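Local atomic coordinates of cyclic AMP receptor protein (Thermus thermophilus, PDB entry 4EV0), a protein that binds cyclic AMP and, as a homodimer with a winged helix-turn-helix in each subunit, activates transcription from a set of promoters in a cAMP-dependent manner. Residues A42-A47 against G83-S88; P5-L10 against L17-F22; E140-R145 against S181-A186; A147-K152 against A171-S176. All coordinates share one frame; numbering follows the deposited sequence.

Contact 1: residues A42-A47 against G83-S88. With CMP (adenosine-3',5'-cyclic-monophosphate), chain G.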
loop_
_atom_site.group_PDB
_atom_site.type_symbol
_atom_site.label_atom_id
_atom_site.label_comp_id
_atom_site.label_asym_id
_atom_site.label_seq_id
_atom_site.Cartn_x
_atom_site.Cartn_y
_atom_site.Cartn_z
ATOM N N ALA B 42 -22.143 -11.140 -3.279
ATOM C CA ALA B 42 -22.240 -11.328 -1.833
ATOM C C ALA B 42 -20.903 -11.185 -1.108
ATOM O O ALA B 42 -19.835 -11.469 -1.674
ATOM C CB ALA B 42 -22.849 -12.691 -1.526
ATOM N N LEU B 43 -20.970 -10.752 0.150
ATOM C CA LEU B 43 -19.803 -10.802 1.031
ATOM C C LEU B 43 -19.983 -11.961 1.994
ATOM O O LEU B 43 -21.071 -12.526 2.092
ATOM C CB LEU B 43 -19.612 -9.488 1.798
ATOM C CG LEU B 43 -20.743 -8.944 2.680
ATOM C CD1 LEU B 43 -20.813 -9.610 4.063
ATOM C CD2 LEU B 43 -20.618 -7.434 2.814
ATOM N N TYR B 44 -18.929 -12.308 2.718
ATOM C CA TYR B 44 -18.984 -13.443 3.622
ATOM C C TYR B 44 -18.336 -13.127 4.963
ATOM O O TYR B 44 -17.277 -12.491 5.030
ATOM C CB TYR B 44 -18.291 -14.676 3.009
ATOM C CG TYR B 44 -18.806 -15.119 1.655
ATOM C CD1 TYR B 44 -18.280 -14.595 0.485
ATOM C CD2 TYR B 44 -19.809 -16.071 1.548
ATOM C CE1 TYR B 44 -18.739 -14.996 -0.758
ATOM C CE2 TYR B 44 -20.286 -16.483 0.303
ATOM C CZ TYR B 44 -19.741 -15.942 -0.846
ATOM O OH TYR B 44 -20.198 -16.342 -2.085
ATOM N N LEU B 45 -18.991 -13.583 6.024
ATOM C CA LEU B 45 -18.386 -13.684 7.343
ATOM C C LEU B 45 -17.970 -15.132 7.537
ATOM O O LEU B 45 -18.665 -16.044 7.087
ATOM C CB LEU B 45 -19.408 -13.313 8.413
ATOM C CG LEU B 45 -19.281 -11.980 9.151
ATOM C CD1 LEU B 45 -18.444 -10.967 8.365
ATOM C CD2 LEU B 45 -20.661 -11.430 9.440
ATOM N N VAL B 46 -16.837 -15.354 8.196
ATOM C CA VAL B 46 -16.421 -16.714 8.531
ATOM C C VAL B 46 -17.020 -17.112 9.876
ATOM O O VAL B 46 -16.731 -16.493 10.902
ATOM C CB VAL B 46 -14.888 -16.856 8.584
ATOM C CG1 VAL B 46 -14.501 -18.205 9.192
ATOM C CG2 VAL B 46 -14.288 -16.678 7.195
ATOM N N ALA B 47 -17.883 -18.124 9.862
ATOM C CA ALA B 47 -18.459 -18.652 11.093
ATOM C C ALA B 47 -17.521 -19.680 11.751
ATOM O O ALA B 47 -17.367 -19.707 12.976
ATOM C CB ALA B 47 -19.802 -19.266 10.812
ATOM N N GLY B 83 -18.046 -4.800 -9.229
ATOM C CA GLY B 83 -16.874 -5.150 -10.018
ATOM C C GLY B 83 -16.536 -6.626 -9.841
ATOM O O GLY B 83 -17.078 -7.290 -8.953
ATOM N N GLU B 84 -15.631 -7.148 -10.661
ATOM C CA GLU B 84 -15.185 -8.523 -10.471
ATOM C C GLU B 84 -14.476 -8.674 -9.133
ATOM O O GLU B 84 -14.043 -7.681 -8.527
ATOM C CB GLU B 84 -14.277 -8.963 -11.612
ATOM C CG GLU B 84 -14.945 -8.925 -12.961
ATOM C CD GLU B 84 -13.979 -9.205 -14.089
ATOM O OE1 GLU B 84 -12.765 -8.946 -13.911
ATOM O OE2 GLU B 84 -14.438 -9.689 -15.151
ATOM N N ARG B 85 -14.381 -9.913 -8.664
ATOM C CA ARG B 85 -13.632 -10.210 -7.459
ATOM C C ARG B 85 -12.193 -9.742 -7.658
ATOM O O ARG B 85 -11.565 -10.057 -8.670
ATOM C CB ARG B 85 -13.645 -11.707 -7.190
ATOM C CG ARG B 85 -15.013 -12.273 -6.927
ATOM C CD ARG B 85 -15.588 -11.667 -5.673
ATOM N NE ARG B 85 -16.800 -12.369 -5.264
ATOM C CZ ARG B 85 -17.582 -11.968 -4.266
ATOM N NH1 ARG B 85 -17.255 -10.861 -3.586
ATOM N NH2 ARG B 85 -18.674 -12.668 -3.946
ATOM N N SER B 86 -11.680 -8.989 -6.700
ATOM C CA SER B 86 -10.305 -8.524 -6.783
ATOM C C SER B 86 -9.294 -9.588 -6.330
ATOM O O SER B 86 -8.094 -9.394 -6.468
ATOM C CB SER B 86 -10.137 -7.250 -5.960
ATOM O OG SER B 86 -10.483 -7.485 -4.608
ATOM N N ALA B 87 -9.785 -10.702 -5.789
ATOM C CA ALA B 87 -8.918 -11.791 -5.336
ATOM C C ALA B 87 -9.658 -13.134 -5.341
ATOM O O ALA B 87 -10.898 -13.174 -5.340
ATOM C CB ALA B 87 -8.376 -11.489 -3.949
ATOM N N SER B 88 -8.895 -14.225 -5.361
ATOM C CA SER B 88 -9.461 -15.566 -5.206
ATOM C C SER B 88 -9.576 -15.888 -3.709
ATOM O O SER B 88 -8.770 -15.397 -2.890
ATOM C CB SER B 88 -8.579 -16.621 -5.896
ATOM O OG SER B 88 -8.363 -16.337 -7.268
HETATM P P CMP G . -13.907 -8.934 -3.361
HETATM O O1P CMP G . -15.399 -9.038 -3.482
HETATM O O2P CMP G . -13.170 -7.959 -4.251
HETATM O "O5'" CMP G . -13.237 -10.398 -3.484
HETATM C "C5'" CMP G . -11.956 -10.672 -2.918
HETATM C "C4'" CMP G . -11.886 -10.053 -1.566
HETATM O "O4'" CMP G . -10.552 -10.056 -1.024
HETATM C "C3'" CMP G . -12.236 -8.597 -1.538
HETATM O "O3'" CMP G . -13.596 -8.373 -1.850
HETATM C "C2'" CMP G . -11.792 -8.219 -0.137
HETATM O "O2'" CMP G . -12.684 -8.735 0.835
HETATM C "C1'" CMP G . -10.481 -9.021 -0.052
HETATM N N9 CMP G . -9.317 -8.178 -0.336
HETATM C C8 CMP G . -9.040 -7.530 -1.482
HETATM N N7 CMP G . -7.885 -6.821 -1.339
HETATM C C5 CMP G . -7.421 -7.023 -0.088
HETATM C C6 CMP G . -6.244 -6.592 0.711
HETATM N N6 CMP G . -5.309 -5.764 0.167
HETATM N N1 CMP G . -6.152 -7.046 1.991
HETATM C C2 CMP G . -7.076 -7.856 2.533
HETATM N N3 CMP G . -8.162 -8.297 1.857
HETATM C C4 CMP G . -8.378 -7.918 0.573
HETATM O O HOH W 1 -19.468 -15.540 -4.686
#
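R85 reaches across to the carbonyl oxygen of A42 with the outer end of its guanidinium. R85 NH2 gives the stronger bond, 2.8 Å to A42 O and fairly straight at 161°; it arrives in the carbonyl plane on a lone pair, and the oxygen lies almost in the guanidinium plane. A weak second bond runs from R85 NH1 to the same oxygen. R85 CG stands beside the backbone N, and a bend at chi2 (-63°) brings CD up against the phosphate, 3.4 Å from O1P of cAMP. R85 and S86 belong to the phosphate-binding cassette of the cyclic nucleotide-binding fold, and strand 42-46 of the beta-roll meets it through A42. R85 NH1 donates to O1P at 2.6 Å and also to G75 O, while S86 holds O2P through its backbone N (3.0 Å) and its OG (2.8 Å). The Y44 ring, its plane 41° from the guanidinium, brings CE1 to 3.9 Å from R85 NH2, and a water at the edges of both groups joins Y44 OH to NH2. F34 adds a cation-pi contact to R85. A leucine in place of R85 would probably leave the O1P charge without its mate and A42 O without these donors.

Contact 2: residues P5-L10 against L17-F22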
loop_
_atom_site.group_PDB
_atom_site.type_symbol
_atom_site.label_atom_id
_atom_site.label_comp_id
_atom_site.label_asym_id
_atom_site.label_seq_id
_atom_site.Cartn_x
_atom_site.Cartn_y
_atom_site.Cartn_z
ATOM N N PRO B 5 -15.903 -7.234 13.582
ATOM C CA PRO B 5 -15.764 -5.773 13.460
ATOM C C PRO B 5 -16.911 -5.163 12.649
ATOM O O PRO B 5 -17.260 -3.998 12.845
ATOM C CB PRO B 5 -14.413 -5.598 12.743
ATOM C CG PRO B 5 -14.132 -6.918 12.098
ATOM C CD PRO B 5 -14.778 -7.964 12.964
ATOM N N LEU B 6 -17.501 -5.972 11.768
ATOM C CA LEU B 6 -18.679 -5.588 10.987
ATOM C C LEU B 6 -19.825 -5.142 11.876
ATOM O O LEU B 6 -20.694 -4.386 11.452
ATOM C CB LEU B 6 -19.148 -6.771 10.140
ATOM C CG LEU B 6 -20.343 -6.490 9.230
ATOM C CD1 LEU B 6 -20.005 -5.391 8.223
ATOM C CD2 LEU B 6 -20.864 -7.772 8.537
ATOM N N PHE B 7 -19.801 -5.612 13.118
ATOM C CA PHE B 7 -20.874 -5.404 14.081
ATOM C C PHE B 7 -20.489 -4.479 15.229
ATOM O O PHE B 7 -21.226 -4.357 16.214
ATOM C CB PHE B 7 -21.298 -6.754 14.648
ATOM C CG PHE B 7 -21.879 -7.678 13.621
ATOM C CD1 PHE B 7 -22.687 -7.187 12.611
ATOM C CD2 PHE B 7 -21.605 -9.048 13.660
ATOM C CE1 PHE B 7 -23.227 -8.044 11.660
ATOM C CE2 PHE B 7 -22.143 -9.916 12.714
ATOM C CZ PHE B 7 -22.956 -9.422 11.714
ATOM N N HIS B 8 -19.332 -3.839 15.106
ATOM C CA HIS B 8 -18.870 -2.891 16.117
ATOM C C HIS B 8 -19.864 -1.740 16.337
ATOM O O HIS B 8 -20.335 -1.125 15.386
ATOM C CB HIS B 8 -17.482 -2.357 15.735
ATOM C CG HIS B 8 -16.820 -1.566 16.820
ATOM N ND1 HIS B 8 -17.099 -0.234 17.049
ATOM C CD2 HIS B 8 -15.900 -1.923 17.747
ATOM C CE1 HIS B 8 -16.379 0.195 18.070
ATOM N NE2 HIS B 8 -15.641 -0.810 18.510
ATOM N N GLY B 9 -20.204 -1.479 17.595
ATOM C CA GLY B 9 -21.105 -0.389 17.929
ATOM C C GLY B 9 -22.555 -0.785 18.118
ATOM O O GLY B 9 -23.350 -0.006 18.670
ATOM N N LEU B 10 -22.912 -1.986 17.665
ATOM C CA LEU B 10 -24.300 -2.426 17.738
ATOM C C LEU B 10 -24.634 -3.100 19.067
ATOM O O LEU B 10 -23.853 -3.896 19.593
ATOM C CB LEU B 10 -24.610 -3.396 16.601
ATOM C CG LEU B 10 -24.363 -3.008 15.146
ATOM C CD1 LEU B 10 -24.646 -4.262 14.296
ATOM C CD2 LEU B 10 -25.231 -1.821 14.725
ATOM N N LEU B 17 -30.356 -8.922 14.931
ATOM C CA LEU B 17 -31.095 -8.367 13.809
ATOM C C LEU B 17 -30.289 -8.469 12.516
ATOM O O LEU B 17 -30.786 -8.944 11.497
ATOM C CB LEU B 17 -31.442 -6.904 14.124
ATOM C CG LEU B 17 -32.414 -6.060 13.297
ATOM C CD1 LEU B 17 -32.817 -4.835 14.116
ATOM C CD2 LEU B 17 -31.802 -5.608 11.982
ATOM N N ALA B 18 -29.040 -8.020 12.567
ATOM C CA ALA B 18 -28.170 -8.043 11.392
ATOM C C ALA B 18 -27.919 -9.468 10.866
ATOM O O ALA B 18 -28.021 -9.723 9.663
ATOM C CB ALA B 18 -26.855 -7.317 11.688
ATOM N N LEU B 19 -27.627 -10.400 11.769
ATOM C CA LEU B 19 -27.335 -11.779 11.388
ATOM C C LEU B 19 -28.475 -12.476 10.640
ATOM O O LEU B 19 -28.244 -13.465 9.937
ATOM C CB LEU B 19 -26.952 -12.593 12.625
ATOM C CG LEU B 19 -25.542 -12.275 13.121
ATOM C CD1 LEU B 19 -25.245 -12.988 14.427
ATOM C CD2 LEU B 19 -24.536 -12.659 12.048
ATOM N N SER B 20 -29.698 -11.954 10.785
ATOM C CA SER B 20 -30.887 -12.603 10.222
ATOM C C SER B 20 -30.999 -12.411 8.710
ATOM O O SER B 20 -31.807 -13.078 8.052
ATOM C CB SER B 20 -32.167 -12.128 10.924
ATOM O OG SER B 20 -32.524 -10.800 10.559
ATOM N N TYR B 21 -30.190 -11.494 8.169
ATOM C CA TYR B 21 -30.156 -11.252 6.726
ATOM C C TYR B 21 -29.203 -12.219 5.981
ATOM O O TYR B 21 -29.182 -12.278 4.746
ATOM C CB TYR B 21 -29.773 -9.795 6.455
ATOM C CG TYR B 21 -30.842 -8.777 6.808
ATOM C CD1 TYR B 21 -31.075 -8.401 8.129
ATOM C CD2 TYR B 21 -31.594 -8.160 5.815
ATOM C CE1 TYR B 21 -32.047 -7.458 8.451
ATOM C CE2 TYR B 21 -32.567 -7.216 6.128
ATOM C CZ TYR B 21 -32.788 -6.873 7.445
ATOM O OH TYR B 21 -33.757 -5.938 7.754
ATOM N N PHE B 22 -28.425 -12.979 6.749
ATOM C CA PHE B 22 -27.379 -13.835 6.197
ATOM C C PHE B 22 -27.896 -15.226 5.787
ATOM O O PHE B 22 -28.951 -15.681 6.241
ATOM C CB PHE B 22 -26.247 -13.987 7.206
ATOM C CG PHE B 22 -25.362 -12.793 7.302
ATOM C CD1 PHE B 22 -25.814 -11.618 7.883
ATOM C CD2 PHE B 22 -24.060 -12.841 6.824
ATOM C CE1 PHE B 22 -24.975 -10.503 7.970
ATOM C CE2 PHE B 22 -23.233 -11.739 6.912
ATOM C CZ PHE B 22 -23.692 -10.575 7.486
#
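The rings of F7 and F22 approach without stacking: F22 CE1 lies at the edge of the F7 ring, near its plane, 4.4 Å from F7 CZ, whereas seen from F22 the approach is oblique. L6 CD2 sits at the edge of the F22 ring, 4.1 Å from CZ. Together they form a small apolar cluster joining the 3-10 segment 5-7 to helix 12-19 and the residues that follow it, against the antiparallel sheet of the cyclic nucleotide-binding domain. A18 CB and L19 CD2 both meet the F7 ring obliquely, the methyl of A18 at CE1 (3.7 Å) and the leucine at CZ and CE2. The side chains of F7 and L19 cross at about a right angle. With CG beside its backbone N (chi1 -64°), F7 sets its ring with CE1 against A18 and the CZ-CE2 side against L19. An alanine in place of F7 would probably open a gap beside A18 CB and L19 CD2, leaving L6 on F22 as the main remaining bridge between the two segments. L45 of strand 42-46 touches L6, F7 and F22, and L98 of strand 95-101 touches L19 and F22. A type I turn runs from L19 to F22, and L17 O accepts twice from S20, from its backbone N and, at 2.7 Å, from its OG.

Contact 3: residues E140-R145 against S181-A186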
loop_
_atom_site.group_PDB
_atom_site.type_symbol
_atom_site.label_atom_id
_atom_site.label_comp_id
_atom_site.label_asym_id
_atom_site.label_seq_id
_atom_site.Cartn_x
_atom_site.Cartn_y
_atom_site.Cartn_z
ATOM N N GLU B 140 18.232 -6.100 6.426
ATOM C CA GLU B 140 19.416 -6.514 5.696
ATOM C C GLU B 140 19.677 -5.685 4.431
ATOM O O GLU B 140 20.793 -5.199 4.214
ATOM C CB GLU B 140 19.291 -7.993 5.339
ATOM C CG GLU B 140 20.339 -8.498 4.365
ATOM C CD GLU B 140 19.938 -9.822 3.709
ATOM O OE1 GLU B 140 18.712 -10.091 3.586
ATOM O OE2 GLU B 140 20.851 -10.590 3.314
ATOM N N GLU B 141 18.652 -5.540 3.595
ATOM C CA GLU B 141 18.770 -4.761 2.370
ATOM C C GLU B 141 18.903 -3.254 2.670
ATOM O O GLU B 141 19.641 -2.528 1.978
ATOM C CB GLU B 141 17.570 -5.003 1.473
ATOM C CG GLU B 141 17.446 -6.410 0.956
ATOM C CD GLU B 141 16.043 -6.715 0.454
ATOM O OE1 GLU B 141 15.892 -6.938 -0.766
ATOM O OE2 GLU B 141 15.100 -6.716 1.280
ATOM N N ALA B 142 18.202 -2.799 3.704
ATOM C CA ALA B 142 18.378 -1.438 4.183
ATOM C C ALA B 142 19.864 -1.187 4.502
ATOM O O ALA B 142 20.415 -0.161 4.136
ATOM C CB ALA B 142 17.475 -1.169 5.405
ATOM N N ARG B 143 20.509 -2.160 5.136
ATOM C CA ARG B 143 21.915 -2.059 5.513
ATOM C C ARG B 143 22.829 -1.854 4.295
ATOM O O ARG B 143 23.621 -0.914 4.260
ATOM C CB ARG B 143 22.311 -3.307 6.302
ATOM C CG ARG B 143 23.715 -3.298 6.826
ATOM C CD ARG B 143 23.854 -4.283 7.988
ATOM N NE ARG B 143 25.255 -4.483 8.344
ATOM C CZ ARG B 143 26.036 -5.391 7.768
ATOM N NH1 ARG B 143 25.535 -6.188 6.824
ATOM N NH2 ARG B 143 27.309 -5.510 8.139
ATOM N N ASN B 144 22.693 -2.724 3.294
ATOM C CA ASN B 144 23.374 -2.566 2.007
ATOM C C ASN B 144 23.173 -1.174 1.390
ATOM O O ASN B 144 24.121 -0.528 0.948
ATOM C CB ASN B 144 22.847 -3.588 0.987
ATOM C CG ASN B 144 23.003 -5.039 1.445
ATOM O OD1 ASN B 144 22.066 -5.832 1.342
ATOM N ND2 ASN B 144 24.190 -5.392 1.923
ATOM N N ARG B 145 21.920 -0.736 1.334
ATOM C CA ARG B 145 21.563 0.511 0.679
ATOM C C ARG B 145 22.131 1.737 1.396
ATOM O O ARG B 145 22.566 2.692 0.754
ATOM C CB ARG B 145 20.038 0.613 0.546
ATOM C CG ARG B 145 19.478 -0.393 -0.447
ATOM C CD ARG B 145 18.005 -0.231 -0.731
ATOM N NE ARG B 145 17.570 -1.313 -1.609
ATOM C CZ ARG B 145 16.358 -1.404 -2.150
ATOM N NH1 ARG B 145 15.443 -0.461 -1.913
ATOM N NH2 ARG B 145 16.061 -2.442 -2.933
ATOM N N SER B 181 19.010 5.628 10.910
ATOM C CA SER B 181 19.574 5.697 12.256
ATOM C C SER B 181 19.800 4.292 12.786
ATOM O O SER B 181 20.830 4.010 13.391
ATOM C CB SER B 181 18.696 6.509 13.216
ATOM O OG SER B 181 18.568 7.847 12.775
ATOM N N ARG B 182 18.837 3.411 12.546
ATOM C CA ARG B 182 18.970 2.016 12.950
ATOM C C ARG B 182 20.204 1.377 12.319
ATOM O O ARG B 182 20.982 0.710 12.995
ATOM C CB ARG B 182 17.721 1.223 12.567
ATOM C CG ARG B 182 16.474 1.576 13.365
ATOM C CD ARG B 182 15.283 0.701 12.932
ATOM N NE ARG B 182 15.570 -0.731 13.073
ATOM C CZ ARG B 182 14.943 -1.695 12.400
ATOM N NH1 ARG B 182 13.994 -1.379 11.522
ATOM N NH2 ARG B 182 15.270 -2.972 12.596
ATOM N N VAL B 183 20.373 1.592 11.020
ATOM C CA VAL B 183 21.517 1.050 10.298
ATOM C C VAL B 183 22.843 1.647 10.758
ATOM O O VAL B 183 23.822 0.926 10.960
ATOM C CB VAL B 183 21.380 1.254 8.774
ATOM C CG1 VAL B 183 22.707 0.935 8.069
ATOM C CG2 VAL B 183 20.252 0.392 8.228
ATOM N N LEU B 184 22.870 2.966 10.933
ATOM C CA LEU B 184 24.072 3.645 11.399
ATOM C C LEU B 184 24.486 3.186 12.790
ATOM O O LEU B 184 25.676 3.058 13.077
ATOM C CB LEU B 184 23.876 5.156 11.375
ATOM C CG LEU B 184 23.969 5.782 9.989
ATOM C CD1 LEU B 184 23.636 7.264 10.063
ATOM C CD2 LEU B 184 25.378 5.548 9.421
ATOM N N HIS B 185 23.516 2.924 13.654
ATOM C CA HIS B 185 23.863 2.435 14.980
ATOM C C HIS B 185 24.459 1.024 14.926
ATOM O O HIS B 185 25.427 0.731 15.629
ATOM C CB HIS B 185 22.693 2.581 15.955
ATOM C CG HIS B 185 22.470 3.999 16.390
ATOM N ND1 HIS B 185 23.372 4.684 17.183
ATOM C CD2 HIS B 185 21.474 4.876 16.114
ATOM C CE1 HIS B 185 22.929 5.911 17.392
ATOM N NE2 HIS B 185 21.780 6.055 16.753
ATOM N N ALA B 186 23.915 0.175 14.056
ATOM C CA ALA B 186 24.507 -1.140 13.802
ATOM C C ALA B 186 25.905 -1.041 13.163
ATOM O O ALA B 186 26.816 -1.781 13.541
ATOM C CB ALA B 186 23.584 -1.997 12.958
#
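V183 lays its two methyls against the backbone of A142 and R143, joining helix 139-154 to helix 177-189 of the winged helix-turn-helix domain. Residues 181-185 fall within the predicted helix-turn-helix motif, whose second helix is the one that in CRP relatives enters the major groove of DNA; V183 is on the side of that helix turned to the domain interior.

The apolar contact rests on the V183 side chain. Its CB leaves the backbone in the direction of helix 139-154, with CG1 anti to the backbone N (chi1 169°) and CG2 beside it. CG1 comes to 4.0 Å from R143 CA, and CG2 rests by the same CA and R143 N, also reaching the carbonyl carbon of A142 at 4.1 Å. The CB of A142 meets V183 CG2 at 4.3 Å. With an alanine and a main chain as the facing surface, the helices come close, R143 and V183 having their CA atoms 5.7 Å apart. V146, a turn further along helix 139-154, also touches V183, and A142 packs on L137 as well.

Polar bonds run outside this pair of segments. R143 passes V183, and its NH2 makes a salt bridge to E190 and a hydrogen bond to A216 O, so its charged end serves the stretch beyond helix 177-189 and the chain terminus. N144 ND2, on the same helix, donates to I211 O.

Within each helix the backbone bonds are regular, H185 N reaching S181 O at 2.9 Å.

Contact 4: residues A147-K152 against A171-S176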
loop_
_atom_site.group_PDB
_atom_site.type_symbol
_atom_site.label_atom_id
_atom_site.label_comp_id
_atom_site.label_asym_id
_atom_site.label_seq_id
_atom_site.Cartn_x
_atom_site.Cartn_y
_atom_site.Cartn_z
ATOM N N ALA B 147 24.855 1.619 3.408
ATOM C CA ALA B 147 26.292 1.502 3.209
ATOM C C ALA B 147 26.657 2.081 1.845
ATOM O O ALA B 147 27.574 2.884 1.739
ATOM C CB ALA B 147 26.738 0.051 3.320
ATOM N N TYR B 148 25.908 1.706 0.812
ATOM C CA TYR B 148 26.156 2.195 -0.545
ATOM C C TYR B 148 26.051 3.715 -0.640
ATOM O O TYR B 148 26.865 4.356 -1.312
ATOM C CB TYR B 148 25.148 1.572 -1.494
ATOM C CG TYR B 148 25.237 2.008 -2.947
ATOM C CD1 TYR B 148 26.337 1.670 -3.735
ATOM C CD2 TYR B 148 24.189 2.719 -3.543
ATOM C CE1 TYR B 148 26.404 2.044 -5.073
ATOM C CE2 TYR B 148 24.241 3.092 -4.873
ATOM C CZ TYR B 148 25.345 2.750 -5.638
ATOM O OH TYR B 148 25.386 3.126 -6.969
ATOM N N ALA B 149 25.042 4.284 0.017
ATOM C CA ALA B 149 24.912 5.732 0.102
ATOM C C ALA B 149 26.193 6.384 0.672
ATOM O O ALA B 149 26.711 7.365 0.127
ATOM C CB ALA B 149 23.698 6.104 0.957
ATOM N N LEU B 150 26.685 5.837 1.781
ATOM C CA LEU B 150 27.913 6.306 2.409
ATOM C C LEU B 150 29.096 6.139 1.454
ATOM O O LEU B 150 29.948 7.021 1.335
ATOM C CB LEU B 150 28.171 5.498 3.678
ATOM C CG LEU B 150 27.290 5.815 4.877
ATOM C CD1 LEU B 150 27.529 4.822 6.019
ATOM C CD2 LEU B 150 27.548 7.249 5.310
ATOM N N LEU B 151 29.140 4.991 0.787
ATOM C CA LEU B 151 30.138 4.735 -0.241
ATOM C C LEU B 151 30.140 5.871 -1.265
ATOM O O LEU B 151 31.200 6.388 -1.634
ATOM C CB LEU B 151 29.819 3.422 -0.938
ATOM C CG LEU B 151 30.968 2.544 -1.385
ATOM C CD1 LEU B 151 30.388 1.190 -1.715
ATOM C CD2 LEU B 151 31.677 3.139 -2.597
ATOM N N LYS B 152 28.941 6.268 -1.695
ATOM C CA LYS B 152 28.787 7.330 -2.679
ATOM C C LYS B 152 29.434 8.654 -2.243
ATOM O O LYS B 152 29.966 9.400 -3.069
ATOM C CB LYS B 152 27.307 7.534 -3.029
ATOM C CG LYS B 152 26.908 6.849 -4.331
ATOM C CD LYS B 152 25.443 6.434 -4.359
ATOM C CE LYS B 152 24.577 7.565 -4.866
ATOM N NZ LYS B 152 23.187 7.102 -5.109
ATOM N N ALA B 171 17.428 10.298 2.245
ATOM C CA ALA B 171 17.051 10.724 0.908
ATOM C C ALA B 171 18.015 10.113 -0.104
ATOM O O ALA B 171 17.609 9.683 -1.183
ATOM C CB ALA B 171 17.045 12.261 0.813
ATOM N N LEU B 172 19.290 10.077 0.251
ATOM C CA LEU B 172 20.295 9.487 -0.624
ATOM C C LEU B 172 20.016 8.007 -0.855
ATOM O O LEU B 172 19.974 7.562 -1.998
ATOM C CB LEU B 172 21.700 9.676 -0.046
ATOM C CG LEU B 172 22.795 10.192 -0.986
ATOM C CD1 LEU B 172 23.966 9.215 -1.079
ATOM C CD2 LEU B 172 22.235 10.489 -2.372
ATOM N N ALA B 173 19.789 7.263 0.226
ATOM C CA ALA B 173 19.621 5.805 0.155
ATOM C C ALA B 173 18.219 5.334 -0.246
ATOM O O ALA B 173 18.048 4.192 -0.672
ATOM C CB ALA B 173 20.033 5.165 1.468
ATOM N N GLY B 174 17.221 6.206 -0.109
ATOM C CA GLY B 174 15.844 5.856 -0.428
ATOM C C GLY B 174 15.182 5.040 0.668
ATOM O O GLY B 174 14.371 4.149 0.407
ATOM N N THR B 175 15.542 5.338 1.910
ATOM C CA THR B 175 14.959 4.667 3.062
ATOM C C THR B 175 14.439 5.757 3.968
ATOM O O THR B 175 14.606 6.947 3.663
ATOM C CB THR B 175 16.014 3.880 3.851
ATOM O OG1 THR B 175 16.795 4.797 4.630
ATOM C CG2 THR B 175 16.938 3.081 2.907
ATOM N N SER B 176 13.825 5.368 5.082
ATOM C CA SER B 176 13.346 6.349 6.052
ATOM C C SER B 176 14.496 6.844 6.925
ATOM O O SER B 176 15.547 6.190 7.018
ATOM C CB SER B 176 12.255 5.753 6.938
ATOM O OG SER B 176 12.810 4.912 7.927
#
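Residues 171-176 run from the end of the first helix of the predicted helix-turn-helix motif into its turn, and they pack against helix 139-154, which touches both helices of the motif. The closest CA atoms are those of A149 and A173, 5.3 Å apart, a nearness that small residues on both sides allow: A149 CB and A173 CB meet at 3.8 Å. L172 also packs on the A149 methyl. Its CD1 comes to 3.7 Å from A149 CB and lies 3.5 Å from A149 O, an apolar touch on a backbone carbonyl. Beyond that, K152 brings the aliphatic part of its side chain to L172, K152 CE 4.2 Å from L172 CD1, the two chains meeting at a slant; a bend at chi3 (88°) turns the lysine there. L169, on the same helix as A171, touches both A149 and L150.

G174 leaves the helix with positive phi and starts the turn. S176 takes the N-cap position of the next helix, its OG hydrogen-bonded to T179 OG1, and S176 also packs on L58 of the second subunit. Just before it, T175 OG1 donates to S176 O at 3.0 Å, tilted 33° from the carbonyl plane.

Contacts 1 and 2 belong to the cyclic nucleotide-binding half and touch directly: L45 CD2, on the strand of contact 1, lies 3.6 Å from F22 CE2 and 3.8 Å from F7 CZ. Contact 1 holds the cAMP phosphate, whereas in contact 2 the L6 side chain is about 11 Å from the nucleotide. Contacts 3 and 4 lie on the far side of the chain's centre, in the DNA-binding half, their centres about 9 Å apart and both using helix 139-154; contact 4 nests within the loop closed by contact 3, and R145 O meets A173 CB at 3.6 Å. Centres of contacts 1 and 3 are about 40 Å apart, with no touch between them.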